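PDB 4TXG: chitinase from Chromobacterium violaceum, which probably hydrolyses the O-glycosidic bonds of chitin and, through carbohydrate-binding parts, probably also binds this polysaccharide. Local coordinates for residues Ala256-Tyr261 / Gly272-Met277; Ser318-Gly323 / Phe330-Leu335; Gly692-Phe697 / Ser738-Ser743. One frame throughout, in Å; residues are numbered along the deposited sequence.

In the fold
Interactions 1 and 2 belong to the family 18 glycosidase region and lie side by side, their centres about 13 Å apart: Y275 of the helix in interaction 1 packs against S331 and R334 of interaction 2. Interaction 1 is wholly buried beside barrel strand 247-253 and is held chiefly by backbone atoms of a glycine-rich turn and the start of helix 273-278. Interaction 2, in the loops after strand 308-312, is only partly buried and relies on asparagine amides and a water. Interaction 3 is remote, its nearest atoms about 29 Å from interaction 1 and about 21 Å from interaction 2. There two antiparallel strands pair by regular backbone bonds, with a polar cluster on one face and apolar groups on the other.

Interaction 1 (Ala256-Tyr261 / Gly272-Met277); sequences AETGGY and GGFYSM
T258 and G259 meet G273, F274 and Y275 at one end of a loop of the family 18 TIM barrel, where the chain leaves parallel strand 247-253, makes a small excursion and returns as the short helix 273-278. The tight half of the contact is built round the carbonyl of T258. It receives the amide of F274, with F274 N to T258 O at 2.8 Å and the donor almost in line with the carbonyl (C=O...N angle 176°). The same oxygen is approached by G273 CA at 3.3 Å in a CA-H...O contact, and it also lies near the plane of the F274 ring, at the edge. The backbones come close here, G259 CA to G273 CA being 3.9 Å, a spacing that G273 permits, since any side-chain carbon there would run into T258 O and G259 CA. With OG1 beside the backbone N (chi1 -82°) and CG2 therefore anti to it, the methyl of T258 lies obliquely against the Y275 ring, CG2 3.8 Å from Y275 CE2. OG1 is engaged elsewhere, with G254 O and the amide of E314, the last residue of the DxxDxDxE signature of this family. Y275 OH in turn bonds to Y315 N, and the F274 ring stacks on F313, so both segments are tied to that signature.

The other half is looser, though still buried. G260 touches little beyond G273, and G259 O takes the amide of G272 at 2.9 Å (G272 N to G259 O) from well above the carbonyl plane, with a bent N-H...O angle of 141°. Between the halves, G259 CA lies at the edge of the Y275 ring, near its plane, 4.2 Å from Y275 CD2.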
ATOM      1  N   ALA A 256       2.413 -10.158 -10.584  1.00 11.10           N
ATOM      2  CA  ALA A 256       2.369 -11.312 -11.483  1.00 10.97           C
ATOM      3  C   ALA A 256       1.133 -12.188 -11.288  1.00 11.90           C
ATOM      4  O   ALA A 256       0.650 -12.810 -12.244  1.00 13.23           O
ATOM      5  CB  ALA A 256       3.634 -12.168 -11.307  1.00 12.60           C
ATOM      6  N   GLU A 257       0.624 -12.267 -10.063  1.00 10.07           N
ATOM      7  CA  GLU A 257      -0.463 -13.216  -9.802  1.00 11.43           C
ATOM      8  C   GLU A 257      -1.756 -12.565  -9.304  1.00 10.91           C
ATOM      9  O   GLU A 257      -2.596 -13.216  -8.683  1.00 13.49           O
ATOM     10  CB  GLU A 257       0.004 -14.282  -8.812  1.00  9.13           C
ATOM     11  CG  GLU A 257       1.114 -15.170  -9.388  1.00 13.29           C
ATOM     12  CD  GLU A 257       1.402 -16.402  -8.535  1.00 25.20           C
ATOM     13  OE1 GLU A 257       2.007 -16.251  -7.452  1.00 27.67           O
ATOM     14  OE2 GLU A 257       1.031 -17.523  -8.952  1.00 28.13           O
ATOM     15  N   THR A 258      -1.935 -11.289  -9.606  1.00  9.81           N
ATOM     16  CA  THR A 258      -3.247 -10.675  -9.415  1.00  6.37           C
ATOM     17  C   THR A 258      -4.258 -11.266 -10.402  1.00 10.58           C
ATOM     18  O   THR A 258      -5.413 -11.507 -10.045  1.00 10.65           O
ATOM     19  CB  THR A 258      -3.182  -9.139  -9.580  1.00  8.09           C
ATOM     20  OG1 THR A 258      -2.720  -8.558  -8.354  1.00  8.93           O
ATOM     21  CG2 THR A 258      -4.553  -8.563  -9.915  1.00  8.59           C
ATOM     22  N   GLY A 259      -3.819 -11.525 -11.631  1.00  9.47           N
ATOM     23  CA  GLY A 259      -4.736 -11.949 -12.679  1.00  7.94           C
ATOM     24  C   GLY A 259      -4.511 -13.350 -13.221  1.00  8.87           C
ATOM     25  O   GLY A 259      -5.026 -13.701 -14.275  1.00 10.93           O
ATOM     26  N   GLY A 260      -3.745 -14.156 -12.499  1.00 12.52           N
ATOM     27  CA  GLY A 260      -3.450 -15.504 -12.951  1.00 14.08           C
ATOM     28  C   GLY A 260      -2.550 -16.187 -11.947  1.00 13.04           C
ATOM     29  O   GLY A 260      -2.369 -15.688 -10.848  1.00 16.45           O
ATOM     30  N   TYR A 261      -1.980 -17.323 -12.328  1.00 12.25           N
ATOM     31  CA  TYR A 261      -1.096 -18.058 -11.429  1.00 13.94           C
ATOM     32  C   TYR A 261      -0.138 -18.919 -12.233  1.00 16.98           C
ATOM     33  O   TYR A 261      -0.403 -19.240 -13.390  1.00 17.03           O
ATOM     34  CB  TYR A 261      -1.900 -18.919 -10.447  1.00 12.72           C
ATOM     35  CG  TYR A 261      -2.894 -19.857 -11.097  1.00 14.19           C
ATOM     36  CD1 TYR A 261      -2.513 -21.125 -11.530  1.00 15.43           C
ATOM     37  CD2 TYR A 261      -4.220 -19.478 -11.263  1.00 16.09           C
ATOM     38  CE1 TYR A 261      -3.424 -21.980 -12.118  1.00 19.50           C
ATOM     39  CE2 TYR A 261      -5.134 -20.321 -11.848  1.00 19.61           C
ATOM     40  CZ  TYR A 261      -4.734 -21.571 -12.270  1.00 19.22           C
ATOM     41  OH  TYR A 261      -5.660 -22.402 -12.855  1.00 20.81           O
ATOM     42  N   GLY A 272      -7.563 -14.960 -14.801  1.00 11.93           N
ATOM     43  CA  GLY A 272      -8.331 -13.769 -14.464  1.00 11.88           C
ATOM     44  C   GLY A 272      -8.141 -13.338 -13.016  1.00 13.23           C
ATOM     45  O   GLY A 272      -8.330 -12.169 -12.684  1.00  8.71           O
ATOM     46  N   GLY A 273      -7.769 -14.285 -12.156  1.00 11.39           N
ATOM     47  CA  GLY A 273      -7.492 -13.995 -10.752  1.00 10.72           C
ATOM     48  C   GLY A 273      -8.529 -13.126 -10.062  1.00  8.33           C
ATOM     49  O   GLY A 273      -9.723 -13.414 -10.105  1.00  9.06           O
ATOM     50  N   PHE A 274      -8.066 -12.058  -9.422  1.00  7.22           N
ATOM     51  CA  PHE A 274      -8.953 -11.115  -8.744  1.00  7.59           C
ATOM     52  C   PHE A 274     -10.003 -10.496  -9.672  1.00  6.99           C
ATOM     53  O   PHE A 274     -11.110 -10.200  -9.241  1.00  6.96           O
ATOM     54  CB  PHE A 274      -8.129  -9.984  -8.109  1.00  9.56           C
ATOM     55  CG  PHE A 274      -7.592 -10.302  -6.738  1.00  9.02           C
ATOM     56  CD1 PHE A 274      -8.436 -10.331  -5.641  1.00  8.48           C
ATOM     57  CD2 PHE A 274      -6.240 -10.523  -6.543  1.00 13.59           C
ATOM     58  CE1 PHE A 274      -7.945 -10.605  -4.372  1.00 10.77           C
ATOM     59  CE2 PHE A 274      -5.743 -10.797  -5.272  1.00 10.82           C
ATOM     60  CZ  PHE A 274      -6.592 -10.836  -4.193  1.00  5.90           C
ATOM     61  N   TYR A 275      -9.651 -10.259 -10.929  1.00  9.52           N
ATOM     62  CA  TYR A 275     -10.589  -9.586 -11.826  1.00  8.26           C
ATOM     63  C   TYR A 275     -11.844 -10.429 -12.044  1.00  9.29           C
ATOM     64  O   TYR A 275     -12.971  -9.928 -11.939  1.00  9.77           O
ATOM     65  CB  TYR A 275      -9.933  -9.278 -13.167  1.00  6.99           C
ATOM     66  CG  TYR A 275      -8.779  -8.306 -13.071  1.00  7.18           C
ATOM     67  CD1 TYR A 275      -9.001  -6.956 -12.839  1.00  9.62           C
ATOM     68  CD2 TYR A 275      -7.465  -8.744 -13.223  1.00  9.64           C
ATOM     69  CE1 TYR A 275      -7.951  -6.058 -12.752  1.00  9.54           C
ATOM     70  CE2 TYR A 275      -6.406  -7.858 -13.149  1.00  7.99           C
ATOM     71  CZ  TYR A 275      -6.654  -6.516 -12.913  1.00 10.69           C
ATOM     72  OH  TYR A 275      -5.611  -5.626 -12.841  1.00 12.50           O
ATOM     73  N   SER A 276     -11.647 -11.710 -12.332  1.00  9.17           N
ATOM     74  CA  SER A 276     -12.777 -12.578 -12.638  1.00 10.08           C
ATOM     75  C   SER A 276     -13.458 -13.038 -11.349  1.00  9.62           C
ATOM     76  O   SER A 276     -14.652 -13.325 -11.344  1.00 12.25           O
ATOM     77  CB  SER A 276     -12.322 -13.771 -13.493  1.00 12.83           C
ATOM     78  OG  SER A 276     -11.168 -14.380 -12.946  1.00 17.54           O
ATOM     79  N   MET A 277     -12.705 -13.077 -10.251  1.00  7.65           N
ATOM     80  CA  MET A 277     -13.270 -13.493  -8.970  1.00  8.26           C
ATOM     81  C   MET A 277     -14.213 -12.425  -8.415  1.00  8.89           C
ATOM     82  O   MET A 277     -15.217 -12.763  -7.786  1.00  8.40           O
ATOM     83  CB  MET A 277     -12.160 -13.809  -7.947  1.00  7.48           C
ATOM     84  CG  MET A 277     -12.674 -14.269  -6.563  1.00  7.60           C
ATOM     85  SD  MET A 277     -12.861 -12.911  -5.360  1.00  8.60           S
ATOM     86  CE  MET A 277     -11.152 -12.670  -4.941  1.00  8.77           C
TER

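Interaction 2 (Ser318-Gly323 / Phe330-Leu335); sequences SMNNAG and FSNARL
N332 and N321 exchange two hydrogen bonds that use both ends of the N332 amide. The backbone amide of N321 points almost straight at N332 OD1 (N to OD1 2.9 Å, N-H...O angle 170°), while N332 ND2 donates a hydrogen bond to N321 OD1 at 2.7 Å along a more bent path. The two amide planes are turned 47° apart, so the side chains meet at a slant instead of lying flat together. N332 carries CG beside its backbone N (chi1 -73°), which directs the amide across to the type II turn from M319 to A322; N321, at the third place of that turn, has the positive phi such turns require.

Water-mediated bonds extend this polar patch. One water donates to N332 OD1 at 3.0 Å, accepts from G323 N, and is also hydrogen-bonded to S331 OG, 2.8 Å away. N332 OD1 is thus gripped by two donors.

Both segments belong to the loop that follows barrel strand 308-312 in the family 18 TIM barrel, on the way to helix 338-360, with the short helix 328-331 running into the second of them.

The van der Waals part falls to L335. Its CD1 rests 3.8 Å from N320 CA and its CD2 lies 3.6 Å from M319 O, the branched end spanning the S318-N320 backbone. Nearby, S318 CB sits only 3.2 Å from L335 O, whereas S318 OG is bonded away from the contact, to G379 O.

Within 330-335, R334 NH1 bonds to F330 O at 3.1 Å, with that oxygen lying in the guanidinium plane at its edge. Beyond the loop, M319 touches D670 and Y673, residues of the Chitinase C region.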
ATOM      1  N   SER A 318     -10.291   1.861 -12.511  1.00  6.37           N
ATOM      2  CA  SER A 318     -10.978   2.039 -13.781  1.00  6.69           C
ATOM      3  C   SER A 318     -10.112   2.727 -14.856  1.00  6.76           C
ATOM      4  O   SER A 318     -10.613   3.009 -15.942  1.00  8.36           O
ATOM      5  CB  SER A 318     -12.265   2.844 -13.573  1.00  6.98           C
ATOM      6  OG  SER A 318     -11.971   4.192 -13.218  1.00  7.99           O
ATOM      7  N   MET A 319      -8.836   2.984 -14.566  1.00  8.44           N
ATOM      8  CA  MET A 319      -7.912   3.504 -15.582  1.00  8.32           C
ATOM      9  C   MET A 319      -7.626   2.412 -16.608  1.00 11.02           C
ATOM     10  O   MET A 319      -7.266   1.297 -16.244  1.00 11.68           O
ATOM     11  CB  MET A 319      -6.583   3.975 -14.972  1.00  8.22           C
ATOM     12  CG  MET A 319      -6.702   4.931 -13.792  1.00  8.90           C
ATOM     13  SD  MET A 319      -7.508   6.507 -14.165  1.00 17.49           S
ATOM     14  CE  MET A 319      -6.317   7.323 -15.198  1.00 16.43           C
ATOM     15  N   ASN A 320      -7.800   2.736 -17.881  1.00  7.64           N
ATOM     16  CA  ASN A 320      -7.567   1.790 -18.961  1.00 11.84           C
ATOM     17  C   ASN A 320      -6.080   1.422 -19.042  1.00 13.65           C
ATOM     18  O   ASN A 320      -5.225   2.286 -18.857  1.00 14.20           O
ATOM     19  CB  ASN A 320      -8.067   2.391 -20.276  1.00 12.83           C
ATOM     20  CG  ASN A 320      -7.910   1.453 -21.446  1.00 18.03           C
ATOM     21  OD1 ASN A 320      -8.623   0.455 -21.552  1.00 16.89           O
ATOM     22  ND2 ASN A 320      -6.989   1.781 -22.347  1.00 20.70           N
ATOM     23  N   ASN A 321      -5.784   0.141 -19.286  1.00  9.69           N
ATOM     24  CA  ASN A 321      -4.404  -0.365 -19.399  1.00  9.90           C
ATOM     25  C   ASN A 321      -3.551  -0.175 -18.146  1.00 11.23           C
ATOM     26  O   ASN A 321      -2.323  -0.127 -18.228  1.00 15.08           O
ATOM     27  CB  ASN A 321      -3.679   0.290 -20.578  1.00 11.29           C
ATOM     28  CG  ASN A 321      -4.176  -0.198 -21.925  1.00 18.34           C
ATOM     29  OD1 ASN A 321      -4.857  -1.214 -22.021  1.00 15.55           O
ATOM     30  ND2 ASN A 321      -3.811   0.522 -22.982  1.00 20.31           N
ATOM     31  N   ALA A 322      -4.185  -0.064 -16.985  1.00 13.46           N
ATOM     32  CA  ALA A 322      -3.429   0.137 -15.754  1.00 15.23           C
ATOM     33  C   ALA A 322      -2.910  -1.178 -15.196  1.00 16.50           C
ATOM     34  O   ALA A 322      -1.925  -1.201 -14.458  1.00 17.36           O
ATOM     35  CB  ALA A 322      -4.283   0.844 -14.715  1.00 19.63           C
ATOM     36  N   GLY A 323      -3.571  -2.274 -15.551  1.00 18.09           N
ATOM     37  CA  GLY A 323      -3.190  -3.571 -15.029  1.00 21.55           C
ATOM     38  C   GLY A 323      -1.910  -4.107 -15.653  1.00 24.38           C
ATOM     39  O   GLY A 323      -1.369  -3.515 -16.596  1.00 22.90           O
ATOM     40  N   PHE A 330      -8.911  -9.122 -19.218  1.00 13.16           N
ATOM     41  CA  PHE A 330      -9.836  -9.168 -18.089  1.00 11.88           C
ATOM     42  C   PHE A 330     -10.124  -7.780 -17.541  1.00 12.80           C
ATOM     43  O   PHE A 330     -11.278  -7.418 -17.297  1.00 10.68           O
ATOM     44  CB  PHE A 330      -9.283 -10.035 -16.951  1.00  8.27           C
ATOM     45  CG  PHE A 330      -9.181 -11.489 -17.295  1.00 12.80           C
ATOM     46  CD1 PHE A 330     -10.312 -12.293 -17.284  1.00 15.62           C
ATOM     47  CD2 PHE A 330      -7.957 -12.055 -17.621  1.00 17.37           C
ATOM     48  CE1 PHE A 330     -10.226 -13.634 -17.605  1.00 18.31           C
ATOM     49  CE2 PHE A 330      -7.862 -13.402 -17.944  1.00 16.39           C
ATOM     50  CZ  PHE A 330      -9.001 -14.190 -17.935  1.00 15.85           C
ATOM     51  N   SER A 331      -9.063  -7.016 -17.312  1.00 10.69           N
ATOM     52  CA  SER A 331      -9.200  -5.769 -16.574  1.00  9.98           C
ATOM     53  C   SER A 331      -9.904  -4.696 -17.400  1.00 12.42           C
ATOM     54  O   SER A 331     -10.789  -4.008 -16.904  1.00 11.24           O
ATOM     55  CB  SER A 331      -7.826  -5.271 -16.104  1.00 13.19           C
ATOM     56  OG  SER A 331      -6.961  -5.022 -17.201  1.00 11.84           O
ATOM     57  N   ASN A 332      -9.517  -4.554 -18.660  1.00 12.33           N
ATOM     58  CA  ASN A 332     -10.101  -3.510 -19.494  1.00 12.19           C
ATOM     59  C   ASN A 332     -11.585  -3.762 -19.801  1.00 14.07           C
ATOM     60  O   ASN A 332     -12.331  -2.831 -20.104  1.00 16.22           O
ATOM     61  CB  ASN A 332      -9.289  -3.355 -20.785  1.00 12.59           C
ATOM     62  CG  ASN A 332      -7.950  -2.668 -20.548  1.00 15.06           C
ATOM     63  OD1 ASN A 332      -7.756  -2.000 -19.527  1.00 13.03           O
ATOM     64  ND2 ASN A 332      -7.020  -2.822 -21.493  1.00 13.89           N
ATOM     65  N   ALA A 333     -12.022  -5.012 -19.689  1.00 12.13           N
ATOM     66  CA  ALA A 333     -13.421  -5.344 -19.912  1.00 12.19           C
ATOM     67  C   ALA A 333     -14.284  -5.052 -18.676  1.00 13.44           C
ATOM     68  O   ALA A 333     -15.508  -5.138 -18.729  1.00 17.01           O
ATOM     69  CB  ALA A 333     -13.549  -6.821 -20.315  1.00 13.71           C
ATOM     70  N   ARG A 334     -13.643  -4.691 -17.572  1.00 11.00           N
ATOM     71  CA  ARG A 334     -14.336  -4.553 -16.296  1.00 10.45           C
ATOM     72  C   ARG A 334     -14.164  -3.174 -15.654  1.00  9.77           C
ATOM     73  O   ARG A 334     -14.544  -2.988 -14.503  1.00 11.99           O
ATOM     74  CB  ARG A 334     -13.833  -5.619 -15.307  1.00  7.41           C
ATOM     75  CG  ARG A 334     -14.272  -7.042 -15.616  1.00  9.56           C
ATOM     76  CD  ARG A 334     -13.410  -8.046 -14.831  1.00  8.45           C
ATOM     77  NE  ARG A 334     -13.971  -9.394 -14.891  1.00 11.62           N
ATOM     78  CZ  ARG A 334     -13.841 -10.218 -15.930  1.00 12.15           C
ATOM     79  NH1 ARG A 334     -13.163  -9.838 -17.009  1.00 11.04           N
ATOM     80  NH2 ARG A 334     -14.400 -11.423 -15.895  1.00  9.66           N
ATOM     81  N   LEU A 335     -13.598  -2.216 -16.383  1.00  9.79           N
ATOM     82  CA  LEU A 335     -13.169  -0.955 -15.766  1.00 10.55           C
ATOM     83  C   LEU A 335     -14.257  -0.290 -14.925  1.00 10.50           C
ATOM     84  O   LEU A 335     -13.991   0.159 -13.807  1.00 11.93           O
ATOM     85  CB  LEU A 335     -12.686   0.029 -16.829  1.00  9.41           C
ATOM     86  CG  LEU A 335     -11.487  -0.423 -17.667  1.00 10.28           C
ATOM     87  CD1 LEU A 335     -11.173   0.622 -18.735  1.00 11.70           C
ATOM     88  CD2 LEU A 335     -10.259  -0.714 -16.787  1.00  7.52           C
TER
HETATM   89  O   HOH W   1      -6.465  -2.315 -16.877  1.00 17.49           O

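Interaction 3 (Gly692-Phe697 / Ser738-Ser743); sequences GTEFQF and SVKLPS
G692 starts the pairing before the regular strands begin: its amide reaches L741 O at 2.9 Å (N to O), but from 53° out of the carbonyl plane, a skewed bond at the end of the ladder. T693 follows with a better-oriented one, L741 N to T693 O at 3.0 Å in the carbonyl plane, and the same oxygen is approached by the CA-H of K740.

At E694, opposite K740 in a non-hydrogen-bonded pair, the side chains take over. CG stands anti to the backbone N (chi1 -178°) and the chain runs on extended, which brings the carboxylate over S738. S738 OG donates to E694 OE2 at 2.6 Å from the anti side, near the carboxylate plane, while Q696 NE2 reaches the same OE2 at 2.9 Å from above that plane, so one oxygen serves two donors from different directions. K740 lays its aliphatic stem aslant against E694, CG to E694 CB 3.9 Å; its charged end makes no contact with the carboxylate, although their opposite charges probably attract at this range.

F695 faces V739 in a hydrogen-bonded pair, closed by F695 N to V739 O at 2.8 Å and V739 N to F695 O at 2.9 Å. On this opposite face the ring passes obliquely by L741, CE2 to L741 CG 3.8 Å, and L689 and V771 add further apolar cover.

Q696 returns to the polar face, its CG beside S738 CB, and its OE1 accepts from R736 NE. Strand 694-700 has 767-773 along its other edge, making this an interior antiparallel step of a mixed sheet; with the four-stranded antiparallel sheet of the same region, this is consistent with a β-sandwich.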
ATOM      1  N   GLY A 692     -29.750  27.411   4.933  1.00 14.01           N
ATOM      2  CA  GLY A 692     -28.694  27.972   5.750  1.00 15.26           C
ATOM      3  C   GLY A 692     -27.979  26.946   6.617  1.00 12.21           C
ATOM      4  O   GLY A 692     -26.931  27.249   7.189  1.00 13.49           O
ATOM      5  N   THR A 693     -28.536  25.740   6.726  1.00 11.13           N
ATOM      6  CA  THR A 693     -27.870  24.660   7.463  1.00 10.73           C
ATOM      7  C   THR A 693     -26.481  24.415   6.858  1.00 12.93           C
ATOM      8  O   THR A 693     -26.346  24.324   5.637  1.00 12.31           O
ATOM      9  CB  THR A 693     -28.714  23.354   7.445  1.00 12.34           C
ATOM     10  OG1 THR A 693     -29.944  23.569   8.156  1.00 12.12           O
ATOM     11  CG2 THR A 693     -27.963  22.212   8.094  1.00 10.29           C
ATOM     12  N   GLU A 694     -25.447  24.335   7.697  1.00 10.57           N
ATOM     13  CA  GLU A 694     -24.076  24.247   7.187  1.00 10.35           C
ATOM     14  C   GLU A 694     -23.479  22.859   7.340  1.00 12.92           C
ATOM     15  O   GLU A 694     -23.491  22.280   8.424  1.00 13.95           O
ATOM     16  CB  GLU A 694     -23.168  25.259   7.888  1.00 12.54           C
ATOM     17  CG  GLU A 694     -21.738  25.243   7.357  1.00 14.03           C
ATOM     18  CD  GLU A 694     -20.851  26.275   8.019  1.00 20.25           C
ATOM     19  OE1 GLU A 694     -21.260  26.820   9.067  1.00 21.71           O
ATOM     20  OE2 GLU A 694     -19.749  26.542   7.487  1.00 17.49           O
ATOM     21  N   PHE A 695     -22.952  22.327   6.244  1.00  9.07           N
ATOM     22  CA  PHE A 695     -22.263  21.050   6.290  1.00  8.69           C
ATOM     23  C   PHE A 695     -20.776  21.313   6.141  1.00 10.84           C
ATOM     24  O   PHE A 695     -20.376  22.061   5.254  1.00 13.57           O
ATOM     25  CB  PHE A 695     -22.757  20.116   5.180  1.00  8.56           C
ATOM     26  CG  PHE A 695     -24.262  19.989   5.115  1.00 12.23           C
ATOM     27  CD1 PHE A 695     -24.957  19.326   6.113  1.00 13.56           C
ATOM     28  CD2 PHE A 695     -24.966  20.510   4.043  1.00 13.82           C
ATOM     29  CE1 PHE A 695     -26.342  19.200   6.059  1.00 12.75           C
ATOM     30  CE2 PHE A 695     -26.357  20.387   3.976  1.00 17.25           C
ATOM     31  CZ  PHE A 695     -27.038  19.724   4.992  1.00 12.79           C
ATOM     32  N   GLN A 696     -19.964  20.724   7.017  1.00  9.43           N
ATOM     33  CA  GLN A 696     -18.514  20.801   6.860  1.00  8.14           C
ATOM     34  C   GLN A 696     -17.909  19.404   6.861  1.00  9.93           C
ATOM     35  O   GLN A 696     -18.481  18.475   7.425  1.00 10.26           O
ATOM     36  CB  GLN A 696     -17.869  21.629   7.972  1.00  8.36           C
ATOM     37  CG  GLN A 696     -18.208  23.106   7.942  1.00 12.40           C
ATOM     38  CD  GLN A 696     -17.368  23.909   8.921  1.00 16.10           C
ATOM     39  OE1 GLN A 696     -16.480  23.373   9.591  1.00 19.39           O
ATOM     40  NE2 GLN A 696     -17.636  25.207   9.000  1.00 14.99           N
ATOM     41  N   PHE A 697     -16.755  19.259   6.223  1.00  9.95           N
ATOM     42  CA  PHE A 697     -16.029  17.998   6.281  1.00  7.36           C
ATOM     43  C   PHE A 697     -14.574  18.230   5.890  1.00  7.57           C
ATOM     44  O   PHE A 697     -14.243  19.247   5.274  1.00  9.36           O
ATOM     45  CB  PHE A 697     -16.669  16.930   5.383  1.00 10.18           C
ATOM     46  CG  PHE A 697     -17.027  17.410   3.997  1.00 10.26           C
ATOM     47  CD1 PHE A 697     -16.104  17.338   2.959  1.00 12.84           C
ATOM     48  CD2 PHE A 697     -18.292  17.906   3.728  1.00 12.42           C
ATOM     49  CE1 PHE A 697     -16.432  17.769   1.678  1.00 12.86           C
ATOM     50  CE2 PHE A 697     -18.626  18.338   2.451  1.00 15.24           C
ATOM     51  CZ  PHE A 697     -17.694  18.271   1.426  1.00 14.49           C
ATOM     52  N   SER A 738     -16.736  23.853   3.578  1.00  9.79           N
ATOM     53  CA  SER A 738     -18.086  24.182   4.016  1.00 11.20           C
ATOM     54  C   SER A 738     -19.009  24.322   2.817  1.00 13.16           C
ATOM     55  O   SER A 738     -18.659  24.943   1.815  1.00 12.33           O
ATOM     56  CB  SER A 738     -18.096  25.476   4.827  1.00 15.36           C
ATOM     57  OG  SER A 738     -19.415  25.987   4.979  1.00 18.51           O
ATOM     58  N   VAL A 739     -20.195  23.740   2.921  1.00 12.45           N
ATOM     59  CA  VAL A 739     -21.246  24.048   1.966  1.00 13.94           C
ATOM     60  C   VAL A 739     -22.549  24.184   2.746  1.00 12.16           C
ATOM     61  O   VAL A 739     -22.804  23.429   3.679  1.00 13.59           O
ATOM     62  CB  VAL A 739     -21.365  22.980   0.859  1.00 16.55           C
ATOM     63  CG1 VAL A 739     -21.712  21.612   1.454  1.00 14.33           C
ATOM     64  CG2 VAL A 739     -22.396  23.416  -0.204  1.00 20.68           C
ATOM     65  N   LYS A 740     -23.351  25.182   2.390  1.00 14.32           N
ATOM     66  CA  LYS A 740     -24.610  25.429   3.075  1.00 13.42           C
ATOM     67  C   LYS A 740     -25.791  25.161   2.155  1.00 11.20           C
ATOM     68  O   LYS A 740     -25.714  25.417   0.950  1.00 11.44           O
ATOM     69  CB  LYS A 740     -24.689  26.879   3.565  1.00 15.87           C
ATOM     70  CG  LYS A 740     -23.609  27.280   4.534  1.00 15.32           C
ATOM     71  CD  LYS A 740     -23.817  28.706   5.016  1.00 21.08           C
ATOM     72  CE  LYS A 740     -22.693  29.127   5.952  1.00 28.92           C
ATOM     73  NZ  LYS A 740     -22.860  30.521   6.442  1.00 35.63           N
ATOM     74  N   LEU A 741     -26.890  24.668   2.719  1.00 11.96           N
ATOM     75  CA  LEU A 741     -28.154  24.750   2.003  1.00 10.89           C
ATOM     76  C   LEU A 741     -28.402  26.226   1.716  1.00 11.35           C
ATOM     77  O   LEU A 741     -28.155  27.076   2.574  1.00 12.24           O
ATOM     78  CB  LEU A 741     -29.309  24.154   2.815  1.00 10.99           C
ATOM     79  CG  LEU A 741     -29.300  22.633   3.041  1.00 13.92           C
ATOM     80  CD1 LEU A 741     -30.441  22.204   3.958  1.00 12.09           C
ATOM     81  CD2 LEU A 741     -29.385  21.889   1.704  1.00 15.56           C
ATOM     82  N   PRO A 742     -28.868  26.553   0.503  1.00 15.03           N
ATOM     83  CA  PRO A 742     -29.243  27.948   0.240  1.00 15.09           C
ATOM     84  C   PRO A 742     -30.271  28.401   1.236  1.00 15.37           C
ATOM     85  O   PRO A 742     -31.044  27.572   1.719  1.00 13.11           O
ATOM     86  CB  PRO A 742     -29.867  27.921  -1.155  1.00 18.97           C
ATOM     87  CG  PRO A 742     -29.527  26.684  -1.716  1.00 19.24           C
ATOM     88  CD  PRO A 742     -29.069  25.695  -0.666  1.00 13.48           C
ATOM     89  N   SER A 743     -30.299  29.699   1.508  1.00 14.80           N
ATOM     90  CA  SER A 743     -31.202  30.259   2.497  1.00 14.68           C
ATOM     91  C   SER A 743     -32.648  29.848   2.238  1.00 17.71           C
ATOM     92  O   SER A 743     -33.421  29.697   3.179  1.00 13.85           O
ATOM     93  CB  SER A 743     -31.074  31.784   2.520  1.00 17.95           C
ATOM     94  OG  SER A 743     -31.474  32.360   1.282  1.00 19.39           O
TER